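Local structure of thymine dioxygenase (Neurospora crassa, 5C3Q) at residues A256-I268 with R316-R330. The protein probably acts as a 2-oxoglutarate-dependent dioxygenase that hydroxylates the methyl group of thymine, which it binds together with 2-oxoglutarate beside a metal ion. Sequence-based numbering, arbitrary orientation.
With EDO (1,2-ethanediol), chain J; EDO (1,2-ethanediol), chain K.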
loop_
_atom_site.group_PDB
_atom_site.type_symbol
_atom_site.label_atom_id
_atom_site.label_comp_id
_atom_site.label_asym_id
_atom_site.label_seq_id
_atom_site.Cartn_x
_atom_site.Cartn_y
_atom_site.Cartn_z
ATOM N N ALA A 256 2.377 -6.117 5.066
ATOM C CA ALA A 256 3.261 -6.919 4.238
ATOM C C ALA A 256 2.555 -7.275 2.937
ATOM O O ALA A 256 1.350 -7.479 2.923
ATOM C CB ALA A 256 3.676 -8.177 4.975
ATOM N N GLY A 257 3.313 -7.330 1.845
ATOM C CA GLY A 257 2.793 -7.758 0.556
ATOM C C GLY A 257 3.124 -9.210 0.233
ATOM O O GLY A 257 3.827 -9.889 0.981
ATOM N N ASP A 258 2.640 -9.669 -0.915
ATOM C CA ASP A 258 2.745 -11.074 -1.293
ATOM C C ASP A 258 4.174 -11.549 -1.469
ATOM O O ASP A 258 4.478 -12.698 -1.174
ATOM C CB ASP A 258 1.918 -11.346 -2.552
ATOM C CG ASP A 258 0.427 -11.176 -2.311
ATOM O OD1 ASP A 258 0.011 -11.246 -1.128
ATOM O OD2 ASP A 258 -0.328 -10.975 -3.289
ATOM N N LEU A 259 5.056 -10.667 -1.934
ATOM C CA LEU A 259 6.445 -11.048 -2.135
ATOM C C LEU A 259 7.131 -11.297 -0.782
ATOM O O LEU A 259 7.889 -12.259 -0.638
ATOM C CB LEU A 259 7.180 -9.983 -2.966
ATOM C CG LEU A 259 8.204 -10.381 -4.037
ATOM C CD1 LEU A 259 7.922 -11.715 -4.721
ATOM C CD2 LEU A 259 8.295 -9.263 -5.074
ATOM N N LEU A 260 6.850 -10.460 0.215
ATOM C CA LEU A 260 7.412 -10.682 1.558
ATOM C C LEU A 260 6.845 -11.952 2.199
ATOM O O LEU A 260 7.575 -12.710 2.823
ATOM C CB LEU A 260 7.190 -9.469 2.474
ATOM C CG LEU A 260 7.748 -9.575 3.901
ATOM C CD1 LEU A 260 9.228 -9.938 3.914
ATOM C CD2 LEU A 260 7.528 -8.271 4.652
ATOM N N ALA A 261 5.548 -12.185 2.032
ATOM C CA ALA A 261 4.922 -13.424 2.501
ATOM C C ALA A 261 5.686 -14.634 1.974
ATOM O O ALA A 261 6.101 -15.509 2.733
ATOM C CB ALA A 261 3.469 -13.483 2.050
ATOM N N ARG A 262 5.891 -14.642 0.663
ATOM C CA ARG A 262 6.620 -15.705 -0.020
ATOM C C ARG A 262 8.093 -15.779 0.414
ATOM O O ARG A 262 8.620 -16.853 0.682
ATOM C CB ARG A 262 6.535 -15.457 -1.523
ATOM C CG ARG A 262 7.166 -16.529 -2.373
ATOM C CD ARG A 262 7.279 -16.068 -3.809
ATOM N NE ARG A 262 7.825 -17.150 -4.618
ATOM C CZ ARG A 262 7.221 -17.724 -5.654
ATOM N NH1 ARG A 262 6.031 -17.310 -6.081
ATOM N NH2 ARG A 262 7.845 -18.713 -6.282
ATOM N N TRP A 263 8.745 -14.620 0.449
ATOM C CA TRP A 263 10.141 -14.475 0.902
ATOM C C TRP A 263 10.360 -15.041 2.315
ATOM O O TRP A 263 11.388 -15.663 2.603
ATOM C CB TRP A 263 10.483 -12.984 0.880
ATOM C CG TRP A 263 11.923 -12.609 0.812
ATOM C CD1 TRP A 263 13.003 -13.437 0.724
ATOM C CD2 TRP A 263 12.431 -11.276 0.763
ATOM N NE1 TRP A 263 14.160 -12.696 0.655
ATOM C CE2 TRP A 263 13.834 -11.365 0.674
ATOM C CE3 TRP A 263 11.834 -10.010 0.797
ATOM C CZ2 TRP A 263 14.652 -10.235 0.615
ATOM C CZ3 TRP A 263 12.649 -8.888 0.741
ATOM C CH2 TRP A 263 14.041 -9.010 0.649
ATOM N N SER A 264 9.370 -14.833 3.179
ATOM C CA SER A 264 9.401 -15.280 4.570
ATOM C C SER A 264 8.962 -16.733 4.757
ATOM O O SER A 264 8.845 -17.205 5.893
ATOM C CB SER A 264 8.496 -14.369 5.406
ATOM O OG SER A 264 7.124 -14.643 5.174
ATOM N N ASN A 265 8.704 -17.433 3.653
ATOM C CA ASN A 265 8.186 -18.795 3.684
ATOM C C ASN A 265 6.848 -18.887 4.416
ATOM O O ASN A 265 6.603 -19.835 5.162
ATOM C CB ASN A 265 9.206 -19.755 4.310
ATOM C CG ASN A 265 8.966 -21.194 3.897
ATOM O OD1 ASN A 265 8.732 -21.465 2.726
ATOM N ND2 ASN A 265 9.002 -22.120 4.858
ATOM N N ASP A 266 6.004 -17.881 4.188
ATOM C CA ASP A 266 4.703 -17.718 4.851
ATOM C C ASP A 266 4.742 -17.607 6.381
ATOM O O ASP A 266 3.743 -17.887 7.041
ATOM C CB ASP A 266 3.725 -18.826 4.418
ATOM C CG ASP A 266 3.281 -18.680 2.975
ATOM O OD1 ASP A 266 3.342 -17.554 2.439
ATOM O OD2 ASP A 266 2.867 -19.690 2.376
ATOM N N THR A 267 5.870 -17.188 6.949
ATOM C CA THR A 267 5.893 -16.856 8.375
ATOM C C THR A 267 5.296 -15.460 8.575
ATOM O O THR A 267 4.746 -15.167 9.628
ATOM C CB THR A 267 7.304 -16.945 8.992
ATOM O OG1 THR A 267 8.210 -16.107 8.271
ATOM C CG2 THR A 267 7.807 -18.375 8.962
ATOM N N ILE A 268 5.407 -14.614 7.550
ATOM C CA ILE A 268 4.762 -13.304 7.524
ATOM C C ILE A 268 3.525 -13.360 6.626
ATOM O O ILE A 268 3.552 -13.989 5.567
ATOM C CB ILE A 268 5.745 -12.214 7.056
ATOM C CG1 ILE A 268 6.751 -11.934 8.183
ATOM C CG2 ILE A 268 4.993 -10.943 6.658
ATOM C CD1 ILE A 268 7.930 -11.073 7.800
ATOM N N ARG A 316 10.519 -25.477 2.900
ATOM C CA ARG A 316 10.443 -24.385 1.920
ATOM C C ARG A 316 9.293 -24.602 0.947
ATOM O O ARG A 316 9.286 -25.585 0.200
ATOM C CB ARG A 316 11.730 -24.277 1.107
ATOM C CG ARG A 316 12.928 -23.751 1.870
ATOM C CD ARG A 316 13.974 -23.267 0.879
ATOM N NE ARG A 316 15.267 -23.007 1.503
ATOM C CZ ARG A 316 16.308 -22.465 0.874
ATOM N NH1 ARG A 316 16.224 -22.114 -0.407
ATOM N NH2 ARG A 316 17.445 -22.268 1.530
ATOM N N LYS A 317 8.349 -23.668 0.933
ATOM C CA LYS A 317 7.131 -23.821 0.147
ATOM C C LYS A 317 7.269 -23.371 -1.309
ATOM O O LYS A 317 6.483 -23.798 -2.157
ATOM C CB LYS A 317 5.981 -23.060 0.817
ATOM C CG LYS A 317 5.625 -23.599 2.197
ATOM C CD LYS A 317 4.654 -22.697 2.939
ATOM C CE LYS A 317 3.267 -22.715 2.322
ATOM N NZ LYS A 317 2.238 -22.223 3.285
ATOM N N TYR A 318 8.260 -22.523 -1.601
ATOM C CA TYR A 318 8.317 -21.826 -2.888
ATOM C C TYR A 318 9.678 -21.899 -3.578
ATOM O O TYR A 318 10.721 -21.818 -2.928
ATOM C CB TYR A 318 7.937 -20.356 -2.695
ATOM C CG TYR A 318 6.598 -20.181 -2.022
ATOM C CD1 TYR A 318 5.425 -20.521 -2.683
ATOM C CD2 TYR A 318 6.505 -19.707 -0.717
ATOM C CE1 TYR A 318 4.191 -20.380 -2.069
ATOM C CE2 TYR A 318 5.276 -19.562 -0.094
ATOM C CZ TYR A 318 4.120 -19.896 -0.776
ATOM O OH TYR A 318 2.890 -19.760 -0.169
ATOM N N GLU A 319 9.644 -22.042 -4.902
ATOM C CA GLU A 319 10.836 -21.901 -5.735
ATOM C C GLU A 319 11.281 -20.447 -5.720
ATOM O O GLU A 319 10.466 -19.544 -5.535
ATOM C CB GLU A 319 10.550 -22.313 -7.185
ATOM C CG GLU A 319 10.283 -23.795 -7.375
ATOM C CD GLU A 319 10.167 -24.197 -8.837
ATOM O OE1 GLU A 319 10.984 -23.726 -9.658
ATOM O OE2 GLU A 319 9.262 -24.998 -9.163
ATOM N N GLY A 320 12.575 -20.223 -5.922
ATOM C CA GLY A 320 13.098 -18.866 -6.043
ATOM C C GLY A 320 12.520 -18.157 -7.259
ATOM O O GLY A 320 12.231 -18.788 -8.268
ATOM N N ILE A 321 12.320 -16.847 -7.150
ATOM C CA ILE A 321 11.855 -16.039 -8.277
ATOM C C ILE A 321 12.544 -14.685 -8.301
ATOM O O ILE A 321 12.956 -14.165 -7.261
ATOM C CB ILE A 321 10.333 -15.779 -8.236
ATOM C CG1 ILE A 321 9.892 -15.384 -6.824
ATOM C CG2 ILE A 321 9.562 -17.000 -8.719
ATOM C CD1 ILE A 321 8.598 -14.612 -6.795
ATOM N N ASN A 322 12.655 -14.123 -9.498
ATOM C CA ASN A 322 13.113 -12.755 -9.662
ATOM C C ASN A 322 12.002 -11.795 -9.255
ATOM O O ASN A 322 10.873 -11.916 -9.723
ATOM C CB ASN A 322 13.506 -12.483 -11.113
ATOM C CG ASN A 322 13.803 -11.022 -11.359
ATOM O OD1 ASN A 322 13.012 -10.318 -11.981
ATOM N ND2 ASN A 322 14.923 -10.549 -10.834
ATOM N N SER A 323 12.338 -10.835 -8.404
ATOM C CA SER A 323 11.370 -9.873 -7.880
ATOM C C SER A 323 10.685 -9.068 -8.992
ATOM O O SER A 323 9.456 -9.020 -9.067
ATOM C CB SER A 323 12.063 -8.918 -6.902
ATOM O OG SER A 323 11.122 -8.086 -6.257
ATOM N N GLY A 324 11.488 -8.443 -9.847
ATOM C CA GLY A 324 10.972 -7.612 -10.940
ATOM C C GLY A 324 9.987 -8.349 -11.828
ATOM O O GLY A 324 8.897 -7.851 -12.110
ATOM N N LYS A 325 10.373 -9.551 -12.241
ATOM C CA LYS A 325 9.541 -10.411 -13.079
ATOM C C LYS A 325 8.197 -10.751 -12.422
ATOM O O LYS A 325 7.148 -10.702 -13.069
ATOM C CB LYS A 325 10.309 -11.694 -13.399
ATOM C CG LYS A 325 9.595 -12.657 -14.323
ATOM C CD LYS A 325 10.508 -13.814 -14.698
ATOM C CE LYS A 325 9.870 -14.703 -15.753
ATOM N NZ LYS A 325 8.710 -15.467 -15.213
ATOM N N TYR A 326 8.235 -11.096 -11.137
ATOM C CA TYR A 326 7.009 -11.391 -10.393
ATOM C C TYR A 326 6.050 -10.202 -10.416
ATOM O O TYR A 326 4.867 -10.358 -10.705
ATOM C CB TYR A 326 7.329 -11.770 -8.947
ATOM C CG TYR A 326 6.098 -12.049 -8.118
ATOM C CD1 TYR A 326 5.478 -13.291 -8.164
ATOM C CD2 TYR A 326 5.542 -11.065 -7.298
ATOM C CE1 TYR A 326 4.347 -13.555 -7.414
ATOM C CE2 TYR A 326 4.407 -11.319 -6.547
ATOM C CZ TYR A 326 3.814 -12.566 -6.611
ATOM O OH TYR A 326 2.683 -12.840 -5.870
ATOM N N LEU A 327 6.567 -9.013 -10.120
ATOM C CA LEU A 327 5.728 -7.814 -10.051
ATOM C C LEU A 327 5.040 -7.497 -11.371
ATOM O O LEU A 327 3.845 -7.204 -11.384
ATOM C CB LEU A 327 6.537 -6.596 -9.607
ATOM C CG LEU A 327 6.868 -6.495 -8.120
ATOM C CD1 LEU A 327 7.815 -5.328 -7.910
ATOM C CD2 LEU A 327 5.614 -6.321 -7.273
ATOM N N VAL A 328 5.788 -7.540 -12.474
ATOM C CA VAL A 328 5.200 -7.236 -13.782
ATOM C C VAL A 328 4.108 -8.240 -14.136
ATOM O O VAL A 328 3.092 -7.857 -14.705
ATOM C CB VAL A 328 6.231 -7.118 -14.937
ATOM C CG1 VAL A 328 7.095 -5.886 -14.745
ATOM C CG2 VAL A 328 7.090 -8.366 -15.079
ATOM N N GLN A 329 4.301 -9.505 -13.768
ATOM C CA GLN A 329 3.262 -10.518 -13.960
ATOM C C GLN A 329 1.981 -10.161 -13.205
ATOM O O GLN A 329 0.888 -10.300 -13.748
ATOM C CB GLN A 329 3.771 -11.907 -13.560
ATOM C CG GLN A 329 4.765 -12.476 -14.565
ATOM C CD GLN A 329 5.458 -13.772 -14.151
ATOM O OE1 GLN A 329 6.233 -14.322 -14.931
ATOM N NE2 GLN A 329 5.196 -14.262 -12.939
ATOM N N ARG A 330 2.114 -9.678 -11.970
ATOM C CA ARG A 330 0.951 -9.257 -11.181
ATOM C C ARG A 330 0.297 -8.005 -11.773
ATOM O O ARG A 330 -0.927 -7.919 -11.867
ATOM C CB ARG A 330 1.338 -8.986 -9.717
ATOM C CG ARG A 330 1.876 -10.191 -8.946
ATOM C CD ARG A 330 0.848 -11.298 -8.758
ATOM N NE ARG A 330 -0.330 -10.856 -8.013
ATOM C CZ ARG A 330 -0.430 -10.810 -6.687
ATOM N NH1 ARG A 330 0.585 -11.179 -5.913
ATOM N NH2 ARG A 330 -1.557 -10.389 -6.125
HETATM C C1 EDO J . 2.350 -14.435 -10.418
HETATM O O1 EDO J . 3.639 -13.875 -10.696
HETATM C C2 EDO J . 1.828 -15.152 -11.659
HETATM O O2 EDO J . 0.420 -14.947 -11.838
HETATM C C1 EDO K . 6.405 -19.491 -9.155
HETATM O O1 EDO K . 6.967 -20.694 -8.609
HETATM C C2 EDO K . 5.056 -19.244 -8.488
HETATM O O2 EDO K . 4.710 -17.854 -8.463
HETATM O O HOH W 1 10.411 -17.611 -3.368
HETATM O O HOH W 2 9.980 -20.942 0.270
HETATM O O HOH W 3 3.117 -16.862 -0.204
#
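Arg-262 and Leu-259 of the short helix 258-263 meet residues 316-330, whose helix 323-330 runs at 134° to it with the axes 11.8 Å apart at closest approach. The Arg-262 guanidinium lies between Tyr-318 over one face and Ile-321 CD1 over the other. The Arg-262 chain, extended with CG anti to the backbone N (chi1 -176°), carries NH2 to Glu-319 O in an almost straight bond of 2.8 Å, while a water joins NE to the same carbonyl. A leucine in place of Arg-262 would probably leave Glu-319 O without its charged donor and Tyr-318 and Ile-321 without the flat group between them. Leu-259 CD1 sits over the Tyr-326 ring in a CH-pi contact, 4.0 Å from the centroid. At Asn-265, where a Schellman motif ends helix 258-263, OD1 accepts from Lys-317 N in the carbonyl plane; Asp-266 OD2 accepts a hydrogen bond from Tyr-318 OH and forms a salt bridge with Lys-317 NZ, at 2.8 Å. At the other end Arg-330 NH1 and NH2 form a salt bridge to Asp-258 OD2, guanidinium and carboxylate nearly coplanar; Thr-217 OG1 also hydrogen-bonds to this oxygen. The contact thus joins the C-terminal helix to the helix and turn following core strand 251-256 of the double-stranded beta-helix fold, near metal ligand Asp-218 and bound thymine.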